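Local atomic coordinates of glutaconate CoA-transferase subunit A (Acidaminococcus fermentans, PDB entry 1POI), a protein that catalyses the transfer of coenzyme A from acetyl-CoA to (R)-2-hydroxyglutarate and related acids such as glutaconate, a step in glutamate degradation by the hydroxyglutarate pathway. Residues K152-P157 against E162-V167; E98-D103 against T122-S127; E138-K141 against V146-D149. All blocks are in the same frame, centred on the assembly; numbering follows the deposited sequence.

How the contacts relate
The three contacts lie in series along the chain, on the same side of its centre. Contact 1 is a beta hairpin of a small antiparallel sheet; contact 2 sets the link from strand 96-99 of the parallel sheet into helix 102-114 against the loop 122-127; contact 3 joins a short helix to the loop that leads into the hairpin. The centres of contacts 1 and 2 are about 13 Å apart, and V165 CG2 packs on L123 O at 3.7 Å. Contacts 2 and 3, about 18 Å apart, are tied by a salt bridge of 3.0 Å between E98 OE2 and R140 NH2. Contacts 1 and 3, about 19 Å apart, simply adjoin in sequence.

Contact 1: residues K152-P157 against E162-V167; sequences KYIDNP and EKVVAV
The Y153 ring takes V164 O at its edge, near the ring plane, while V165 CG2 comes up obliquely to CE1, 3.4 Å away; the two side chains run alongside each other. The other flat pair is the N156 amide and the E162 carboxylate, turned 45° apart. N156 ND2 donates to E162 OE2 over 3.1 Å, within its own amide plane but from above the carboxylate plane. CG of N156 is anti to the backbone N (chi1 178°), as is CG of E162, and from there both side chains run the same way. E162 OE1 forms a salt bridge with K159, so the carboxylate has a partner on each oxygen; an alanine here would probably leave K159 without its counter-charge and the N156 amide freer to turn.

K163 lies alongside D155, bending at chi3 (74°) to bring NZ 3.6 Å from D155 OD1 in a salt bridge. On the face carrying I154, V164 and A166, I154 CG1 meets V164 CG2 at 3.7 Å and CD1 reaches A166 CB. The backbones form an antiparallel ladder: K152 with A166 and I154 with V164 are hydrogen-bonded pairs, A166 N to K152 O being 2.8 Å, and N156 N to E162 O extends the ladder toward the turn.

This is a beta hairpin, strand 162-168 being the middle one of three antiparallel strands within this chain. V165 and V167 bond through their backbones to V121 and L119 of strand 118-121, I154 and A166 touch F118, and I154 packs on P157 of the second subunit. Y153 OH reaches T130 in helix 128-131.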
loop_
_atom_site.group_PDB
_atom_site.type_symbol
_atom_site.label_atom_id
_atom_site.label_comp_id
_atom_site.label_asym_id
_atom_site.label_seq_id
_atom_site.Cartn_x
_atom_site.Cartn_y
_atom_site.Cartn_z
ATOM N N LYS A 152 -10.788 -23.641 -41.116
ATOM C CA LYS A 152 -11.702 -24.629 -41.690
ATOM C C LYS A 152 -13.117 -24.265 -41.260
ATOM O O LYS A 152 -13.354 -23.999 -40.084
ATOM C CB LYS A 152 -11.344 -26.019 -41.167
ATOM C CG LYS A 152 -10.869 -26.988 -42.222
ATOM C CD LYS A 152 -9.941 -28.037 -41.627
ATOM C CE LYS A 152 -9.802 -29.255 -42.537
ATOM N NZ LYS A 152 -9.361 -28.912 -43.930
ATOM N N TYR A 153 -14.025 -24.127 -42.216
ATOM C CA TYR A 153 -15.416 -23.809 -41.889
ATOM C C TYR A 153 -16.074 -25.083 -41.399
ATOM O O TYR A 153 -16.023 -26.112 -42.071
ATOM C CB TYR A 153 -16.184 -23.321 -43.120
ATOM C CG TYR A 153 -15.951 -21.882 -43.480
ATOM C CD1 TYR A 153 -16.068 -20.878 -42.521
ATOM C CD2 TYR A 153 -15.641 -21.519 -44.784
ATOM C CE1 TYR A 153 -15.882 -19.547 -42.860
ATOM C CE2 TYR A 153 -15.454 -20.191 -45.132
ATOM C CZ TYR A 153 -15.577 -19.208 -44.163
ATOM O OH TYR A 153 -15.397 -17.888 -44.501
ATOM N N ILE A 154 -16.720 -25.026 -40.248
ATOM C CA ILE A 154 -17.350 -26.220 -39.721
ATOM C C ILE A 154 -18.733 -25.867 -39.257
ATOM O O ILE A 154 -18.992 -24.717 -38.951
ATOM C CB ILE A 154 -16.549 -26.792 -38.533
ATOM C CG1 ILE A 154 -16.578 -25.822 -37.347
ATOM C CG2 ILE A 154 -15.113 -27.087 -38.968
ATOM C CD1 ILE A 154 -16.066 -26.414 -36.033
ATOM N N ASP A 155 -19.622 -26.850 -39.233
ATOM C CA ASP A 155 -20.997 -26.653 -38.789
ATOM C C ASP A 155 -20.995 -26.400 -37.280
ATOM O O ASP A 155 -20.096 -26.838 -36.566
ATOM C CB ASP A 155 -21.837 -27.918 -39.043
ATOM C CG ASP A 155 -21.781 -28.403 -40.489
ATOM O OD1 ASP A 155 -20.696 -28.863 -40.922
ATOM O OD2 ASP A 155 -22.828 -28.362 -41.188
ATOM N N ASN A 156 -21.986 -25.670 -36.795
ATOM C CA ASN A 156 -22.090 -25.448 -35.361
ATOM C C ASN A 156 -22.949 -26.649 -34.907
ATOM O O ASN A 156 -24.136 -26.740 -35.246
ATOM C CB ASN A 156 -22.781 -24.113 -35.076
ATOM C CG ASN A 156 -22.948 -23.861 -33.598
ATOM O OD1 ASN A 156 -22.717 -24.743 -32.774
ATOM N ND2 ASN A 156 -23.347 -22.659 -33.249
ATOM N N PRO A 157 -22.369 -27.576 -34.126
ATOM C CA PRO A 157 -23.092 -28.760 -33.665
ATOM C C PRO A 157 -24.432 -28.562 -32.997
ATOM O O PRO A 157 -25.243 -29.484 -32.967
ATOM C CB PRO A 157 -22.076 -29.452 -32.756
ATOM C CG PRO A 157 -21.244 -28.343 -32.277
ATOM C CD PRO A 157 -21.032 -27.549 -33.527
ATOM N N GLU A 162 -25.957 -23.303 -39.439
ATOM C CA GLU A 162 -24.944 -22.331 -39.082
ATOM C C GLU A 162 -23.558 -22.984 -39.005
ATOM O O GLU A 162 -23.409 -24.116 -38.518
ATOM C CB GLU A 162 -25.295 -21.649 -37.748
ATOM C CG GLU A 162 -24.117 -20.869 -37.136
ATOM C CD GLU A 162 -24.464 -20.062 -35.889
ATOM O OE1 GLU A 162 -25.495 -19.352 -35.897
ATOM O OE2 GLU A 162 -23.673 -20.112 -34.919
ATOM N N LYS A 163 -22.560 -22.267 -39.521
ATOM C CA LYS A 163 -21.172 -22.714 -39.516
ATOM C C LYS A 163 -20.309 -21.650 -38.833
ATOM O O LYS A 163 -20.676 -20.464 -38.788
ATOM C CB LYS A 163 -20.646 -22.963 -40.941
ATOM C CG LYS A 163 -21.506 -23.904 -41.777
ATOM C CD LYS A 163 -20.710 -24.606 -42.882
ATOM C CE LYS A 163 -19.802 -25.697 -42.307
ATOM N NZ LYS A 163 -19.267 -26.658 -43.322
ATOM N N VAL A 164 -19.198 -22.103 -38.254
ATOM C CA VAL A 164 -18.244 -21.243 -37.569
ATOM C C VAL A 164 -16.862 -21.470 -38.224
ATOM O O VAL A 164 -16.683 -22.391 -39.031
ATOM C CB VAL A 164 -18.198 -21.546 -36.017
ATOM C CG1 VAL A 164 -19.576 -21.918 -35.499
ATOM C CG2 VAL A 164 -17.175 -22.633 -35.671
ATOM N N VAL A 165 -15.895 -20.632 -37.878
ATOM C CA VAL A 165 -14.553 -20.728 -38.414
ATOM C C VAL A 165 -13.721 -21.404 -37.349
ATOM O O VAL A 165 -13.710 -20.954 -36.196
ATOM C CB VAL A 165 -13.984 -19.314 -38.711
ATOM C CG1 VAL A 165 -12.510 -19.379 -39.108
ATOM C CG2 VAL A 165 -14.790 -18.659 -39.817
ATOM N N ALA A 166 -13.104 -22.534 -37.698
ATOM C CA ALA A 166 -12.272 -23.250 -36.738
ATOM C C ALA A 166 -10.853 -22.839 -37.036
ATOM O O ALA A 166 -10.462 -22.763 -38.208
ATOM C CB ALA A 166 -12.447 -24.742 -36.880
ATOM N N VAL A 167 -10.077 -22.591 -35.989
ATOM C CA VAL A 167 -8.708 -22.124 -36.131
ATOM C C VAL A 167 -7.743 -22.996 -35.331
ATOM O O VAL A 167 -8.006 -23.340 -34.187
ATOM C CB VAL A 167 -8.628 -20.630 -35.673
ATOM C CG1 VAL A 167 -7.235 -20.228 -35.362
ATOM C CG2 VAL A 167 -9.151 -19.729 -36.748
#

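Contact 2: residues E98-D103 against T122-S127; sequences EDYSQD and TLMQGS
M124 meets Y100 through SD and CE, and S101 through CG and SD. SD lies at the edge of the Y100 ring, nearly in its plane: it is 3.9 Å from Y100 CD1 and 5.3 Å from the ring centroid, 84° off the ring normal. This is a Met-aromatic contact made at the ring edge, and CE of M124 lies near the same Y100 CD1, though its position is less secure than that of the sulfur. The chain is extended as far as SD (chi2 -176°), which carries the sulfur out to the ring. Nearer the backbone, M124 CG rests 3.9 Å from S101 CB, and M124 SD lies 3.8 Å from S101 N. A carbon-to-carbon van der Waals touch brings L123 CD1 to 4.0 Å from D103 CB.

The segments thus join the exit of strand 96-99 and the first turn of helix 102-114 to the loop that follows strand 118-121. S101 is the N-cap of that helix, its OG capping V104 N, and M124 also touches V104. M124 opens a type II beta turn that ends at S127, the N-cap of helix 128-131.

Further out, Y100 OH is hydrogen-bonded to K150 O, and the lysine makes a cation-pi contact with the ring. Beyond the two segments, a chain of another protein takes a hydrogen bond from Q125 NE2 on its backbone and supplies a basic side chain that pairs with D99 OD2.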
loop_
_atom_site.group_PDB
_atom_site.type_symbol
_atom_site.label_atom_id
_atom_site.label_comp_id
_atom_site.label_asym_id
_atom_site.label_seq_id
_atom_site.Cartn_x
_atom_site.Cartn_y
_atom_site.Cartn_z
ATOM N N GLU A 98 1.056 -14.645 -42.919
ATOM C CA GLU A 98 -0.385 -14.883 -42.872
ATOM C C GLU A 98 -1.050 -13.738 -42.095
ATOM O O GLU A 98 -0.444 -13.140 -41.210
ATOM C CB GLU A 98 -0.693 -16.222 -42.182
ATOM C CG GLU A 98 -2.125 -16.694 -42.338
ATOM C CD GLU A 98 -2.624 -16.667 -43.787
ATOM O OE1 GLU A 98 -3.058 -15.600 -44.248
ATOM O OE2 GLU A 98 -2.604 -17.709 -44.472
ATOM N N ASP A 99 -2.285 -13.425 -42.452
ATOM C CA ASP A 99 -3.054 -12.390 -41.789
ATOM C C ASP A 99 -4.278 -12.975 -41.129
ATOM O O ASP A 99 -5.092 -13.624 -41.789
ATOM C CB ASP A 99 -3.599 -11.380 -42.800
ATOM C CG ASP A 99 -2.688 -10.214 -43.021
ATOM O OD1 ASP A 99 -2.123 -9.669 -42.032
ATOM O OD2 ASP A 99 -2.559 -9.842 -44.205
ATOM N N TYR A 100 -4.416 -12.709 -39.841
ATOM C CA TYR A 100 -5.594 -13.098 -39.065
ATOM C C TYR A 100 -6.009 -11.774 -38.403
ATOM O O TYR A 100 -5.204 -10.841 -38.297
ATOM C CB TYR A 100 -5.263 -14.108 -37.942
ATOM C CG TYR A 100 -5.068 -15.557 -38.365
ATOM C CD1 TYR A 100 -6.134 -16.326 -38.844
ATOM C CD2 TYR A 100 -3.822 -16.163 -38.270
ATOM C CE1 TYR A 100 -5.956 -17.660 -39.217
ATOM C CE2 TYR A 100 -3.640 -17.492 -38.644
ATOM C CZ TYR A 100 -4.705 -18.230 -39.115
ATOM O OH TYR A 100 -4.495 -19.533 -39.490
ATOM N N SER A 101 -7.262 -11.689 -37.985
ATOM C CA SER A 101 -7.766 -10.521 -37.281
ATOM C C SER A 101 -7.052 -10.590 -35.928
ATOM O O SER A 101 -6.728 -11.679 -35.464
ATOM C CB SER A 101 -9.264 -10.677 -37.051
ATOM O OG SER A 101 -9.496 -11.342 -35.820
ATOM N N GLN A 102 -6.841 -9.451 -35.278
ATOM C CA GLN A 102 -6.162 -9.415 -33.984
ATOM C C GLN A 102 -6.907 -10.177 -32.889
ATOM O O GLN A 102 -6.302 -10.800 -32.008
ATOM C CB GLN A 102 -5.973 -7.969 -33.560
ATOM C CG GLN A 102 -5.183 -7.779 -32.299
ATOM C CD GLN A 102 -4.871 -6.320 -32.074
ATOM O OE1 GLN A 102 -4.070 -5.730 -32.790
ATOM N NE2 GLN A 102 -5.500 -5.730 -31.066
ATOM N N ASP A 103 -8.227 -10.134 -32.961
ATOM C CA ASP A 103 -9.082 -10.801 -31.986
ATOM C C ASP A 103 -8.743 -12.280 -31.971
ATOM O O ASP A 103 -8.425 -12.851 -30.917
ATOM C CB ASP A 103 -10.535 -10.570 -32.384
ATOM C CG ASP A 103 -10.799 -9.121 -32.747
ATOM O OD1 ASP A 103 -10.292 -8.237 -32.013
ATOM O OD2 ASP A 103 -11.467 -8.862 -33.771
ATOM N N THR A 122 -16.875 -17.096 -34.326
ATOM C CA THR A 122 -17.817 -16.603 -35.314
ATOM C C THR A 122 -17.246 -15.273 -35.888
ATOM O O THR A 122 -17.990 -14.327 -36.161
ATOM C CB THR A 122 -19.180 -16.392 -34.661
ATOM O OG1 THR A 122 -19.023 -16.386 -33.231
ATOM C CG2 THR A 122 -20.133 -17.490 -35.068
ATOM N N LEU A 123 -15.931 -15.238 -36.121
ATOM C CA LEU A 123 -15.251 -14.036 -36.606
ATOM C C LEU A 123 -14.458 -14.324 -37.863
ATOM O O LEU A 123 -14.087 -15.461 -38.109
ATOM C CB LEU A 123 -14.283 -13.505 -35.526
ATOM C CG LEU A 123 -14.831 -12.981 -34.190
ATOM C CD1 LEU A 123 -13.724 -12.810 -33.189
ATOM C CD2 LEU A 123 -15.578 -11.678 -34.408
ATOM N N MET A 124 -14.161 -13.268 -38.616
ATOM C CA MET A 124 -13.386 -13.333 -39.857
ATOM C C MET A 124 -14.152 -13.757 -41.101
ATOM O O MET A 124 -13.658 -13.569 -42.212
ATOM C CB MET A 124 -12.136 -14.196 -39.695
ATOM C CG MET A 124 -11.169 -13.694 -38.650
ATOM S SD MET A 124 -9.637 -14.663 -38.529
ATOM C CE MET A 124 -10.017 -15.984 -39.605
ATOM N N GLN A 125 -15.372 -14.258 -40.933
ATOM C CA GLN A 125 -16.171 -14.697 -42.078
ATOM C C GLN A 125 -16.671 -13.533 -42.918
ATOM O O GLN A 125 -16.795 -12.411 -42.423
ATOM C CB GLN A 125 -17.369 -15.555 -41.630
ATOM C CG GLN A 125 -18.486 -14.823 -40.900
ATOM C CD GLN A 125 -18.235 -14.669 -39.407
ATOM O OE1 GLN A 125 -17.136 -14.923 -38.918
ATOM N NE2 GLN A 125 -19.262 -14.261 -38.672
ATOM N N GLY A 126 -16.919 -13.791 -44.198
ATOM C CA GLY A 126 -17.433 -12.756 -45.073
ATOM C C GLY A 126 -16.451 -11.624 -45.255
ATOM O O GLY A 126 -16.791 -10.574 -45.838
ATOM N N SER A 127 -15.234 -11.837 -44.754
ATOM C CA SER A 127 -14.178 -10.860 -44.866
ATOM C C SER A 127 -13.122 -11.515 -45.722
ATOM O O SER A 127 -13.109 -12.730 -45.898
ATOM C CB SER A 127 -13.605 -10.498 -43.488
ATOM O OG SER A 127 -12.478 -11.289 -43.117
#

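Contact 3: residues E138-K141 against V146-D149; sequences EVRK and VPDD
R140 and P147 share the hydrogen bond of this contact: R140 NH1 donates to P147 O over 2.8 Å with an N-H...O angle of 158°. The oxygen lies near the guanidinium plane, at its edge, whereas the nitrogen stands above the carbonyl plane, about 40° out of it. One face of the guanidinium looks toward the D149 carbonyl, whose carbon is 4.1 Å above the plane and offset toward the rim.

Van der Waals contacts follow the length of the arginine. CB, CG and CD of R140 all lie close to P147 O, the R140 CG to P147 O distance being 3.3 Å, and the chain, extended from CG to NE, then carries NH1 on to the same oxygen. R140 CD also comes within 3.5 Å of D148 O. V146 crosses the arginine at about a right angle, its CG1 3.3 Å from R140 NH1 and also close to R140 CG, while P147 CB lies beside R140 NH1.

The arginine thus joins helix 137-141 to the loop that leads into strand 152-156, two pieces of chain separated by only four residues. K141 contributes a looser touch: its CG lies 4.0 Å from D148 OD2, the two side chains crossing at about a right angle, while its amine end leads away.

The remaining polar partners of R140 lie outside the two segments. E98 takes NH2, so that both terminal nitrogens of the guanidinium are held, and NE makes a weak hydrogen bond to I135 O. Y100, W133 and K150 pack on the R140 side chain, and W133 also touches D149; D149 packs on F158 of the second subunit as well.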
loop_
_atom_site.group_PDB
_atom_site.type_symbol
_atom_site.label_atom_id
_atom_site.label_comp_id
_atom_site.label_asym_id
_atom_site.label_seq_id
_atom_site.Cartn_x
_atom_site.Cartn_y
_atom_site.Cartn_z
ATOM N N GLU A 138 -0.375 -25.011 -50.241
ATOM C CA GLU A 138 0.800 -25.547 -50.914
ATOM C C GLU A 138 2.092 -25.178 -50.206
ATOM O O GLU A 138 2.969 -26.021 -50.025
ATOM C CB GLU A 138 0.839 -25.105 -52.379
ATOM C CG GLU A 138 2.007 -25.699 -53.159
ATOM C CD GLU A 138 1.944 -25.421 -54.663
ATOM O OE1 GLU A 138 0.842 -25.547 -55.255
ATOM O OE2 GLU A 138 3.007 -25.100 -55.252
ATOM N N VAL A 139 2.223 -23.929 -49.801
ATOM C CA VAL A 139 3.424 -23.536 -49.101
ATOM C C VAL A 139 3.385 -24.005 -47.662
ATOM O O VAL A 139 4.395 -24.411 -47.133
ATOM C CB VAL A 139 3.668 -22.005 -49.196
ATOM C CG1 VAL A 139 4.690 -21.545 -48.150
ATOM C CG2 VAL A 139 4.166 -21.654 -50.604
ATOM N N ARG A 140 2.218 -23.983 -47.033
ATOM C CA ARG A 140 2.087 -24.413 -45.634
ATOM C C ARG A 140 2.551 -25.850 -45.416
ATOM O O ARG A 140 3.196 -26.159 -44.393
ATOM C CB ARG A 140 0.636 -24.271 -45.162
ATOM C CG ARG A 140 0.232 -22.850 -44.789
ATOM C CD ARG A 140 -1.287 -22.713 -44.713
ATOM N NE ARG A 140 -1.694 -21.427 -44.160
ATOM C CZ ARG A 140 -1.557 -21.086 -42.880
ATOM N NH1 ARG A 140 -1.024 -21.926 -41.994
ATOM N NH2 ARG A 140 -1.933 -19.880 -42.481
ATOM N N LYS A 141 2.237 -26.711 -46.394
ATOM C CA LYS A 141 2.588 -28.137 -46.375
ATOM C C LYS A 141 4.077 -28.433 -46.348
ATOM O O LYS A 141 4.504 -29.460 -45.819
ATOM C CB LYS A 141 1.939 -28.874 -47.552
ATOM C CG LYS A 141 0.624 -29.534 -47.197
ATOM C CD LYS A 141 0.137 -30.473 -48.289
ATOM C CE LYS A 141 -0.351 -29.695 -49.505
ATOM N NZ LYS A 141 -0.938 -30.546 -50.603
ATOM N N VAL A 146 4.244 -24.537 -39.226
ATOM C CA VAL A 146 3.077 -23.805 -39.742
ATOM C C VAL A 146 1.933 -24.759 -40.120
ATOM O O VAL A 146 2.142 -25.739 -40.842
ATOM C CB VAL A 146 3.434 -22.930 -40.973
ATOM C CG1 VAL A 146 2.190 -22.255 -41.539
ATOM C CG2 VAL A 146 4.451 -21.878 -40.584
ATOM N N PRO A 147 0.720 -24.515 -39.590
ATOM C CA PRO A 147 -0.463 -25.334 -39.860
ATOM C C PRO A 147 -0.646 -25.536 -41.347
ATOM O O PRO A 147 -0.288 -24.658 -42.130
ATOM C CB PRO A 147 -1.585 -24.481 -39.293
ATOM C CG PRO A 147 -0.947 -23.920 -38.087
ATOM C CD PRO A 147 0.413 -23.495 -38.575
ATOM N N ASP A 148 -1.195 -26.685 -41.737
ATOM C CA ASP A 148 -1.420 -26.958 -43.148
ATOM C C ASP A 148 -2.619 -26.182 -43.592
ATOM O O ASP A 148 -2.775 -25.927 -44.767
ATOM C CB ASP A 148 -1.643 -28.444 -43.422
ATOM C CG ASP A 148 -0.361 -29.268 -43.334
ATOM O OD1 ASP A 148 0.748 -28.724 -43.106
ATOM O OD2 ASP A 148 -0.477 -30.493 -43.492
ATOM N N ASP A 149 -3.487 -25.838 -42.646
ATOM C CA ASP A 149 -4.693 -25.056 -42.941
ATOM C C ASP A 149 -4.790 -23.786 -42.109
ATOM O O ASP A 149 -4.559 -23.813 -40.894
ATOM C CB ASP A 149 -5.950 -25.878 -42.699
ATOM C CG ASP A 149 -6.120 -26.964 -43.713
ATOM O OD1 ASP A 149 -6.612 -26.686 -44.832
ATOM O OD2 ASP A 149 -5.754 -28.106 -43.391
#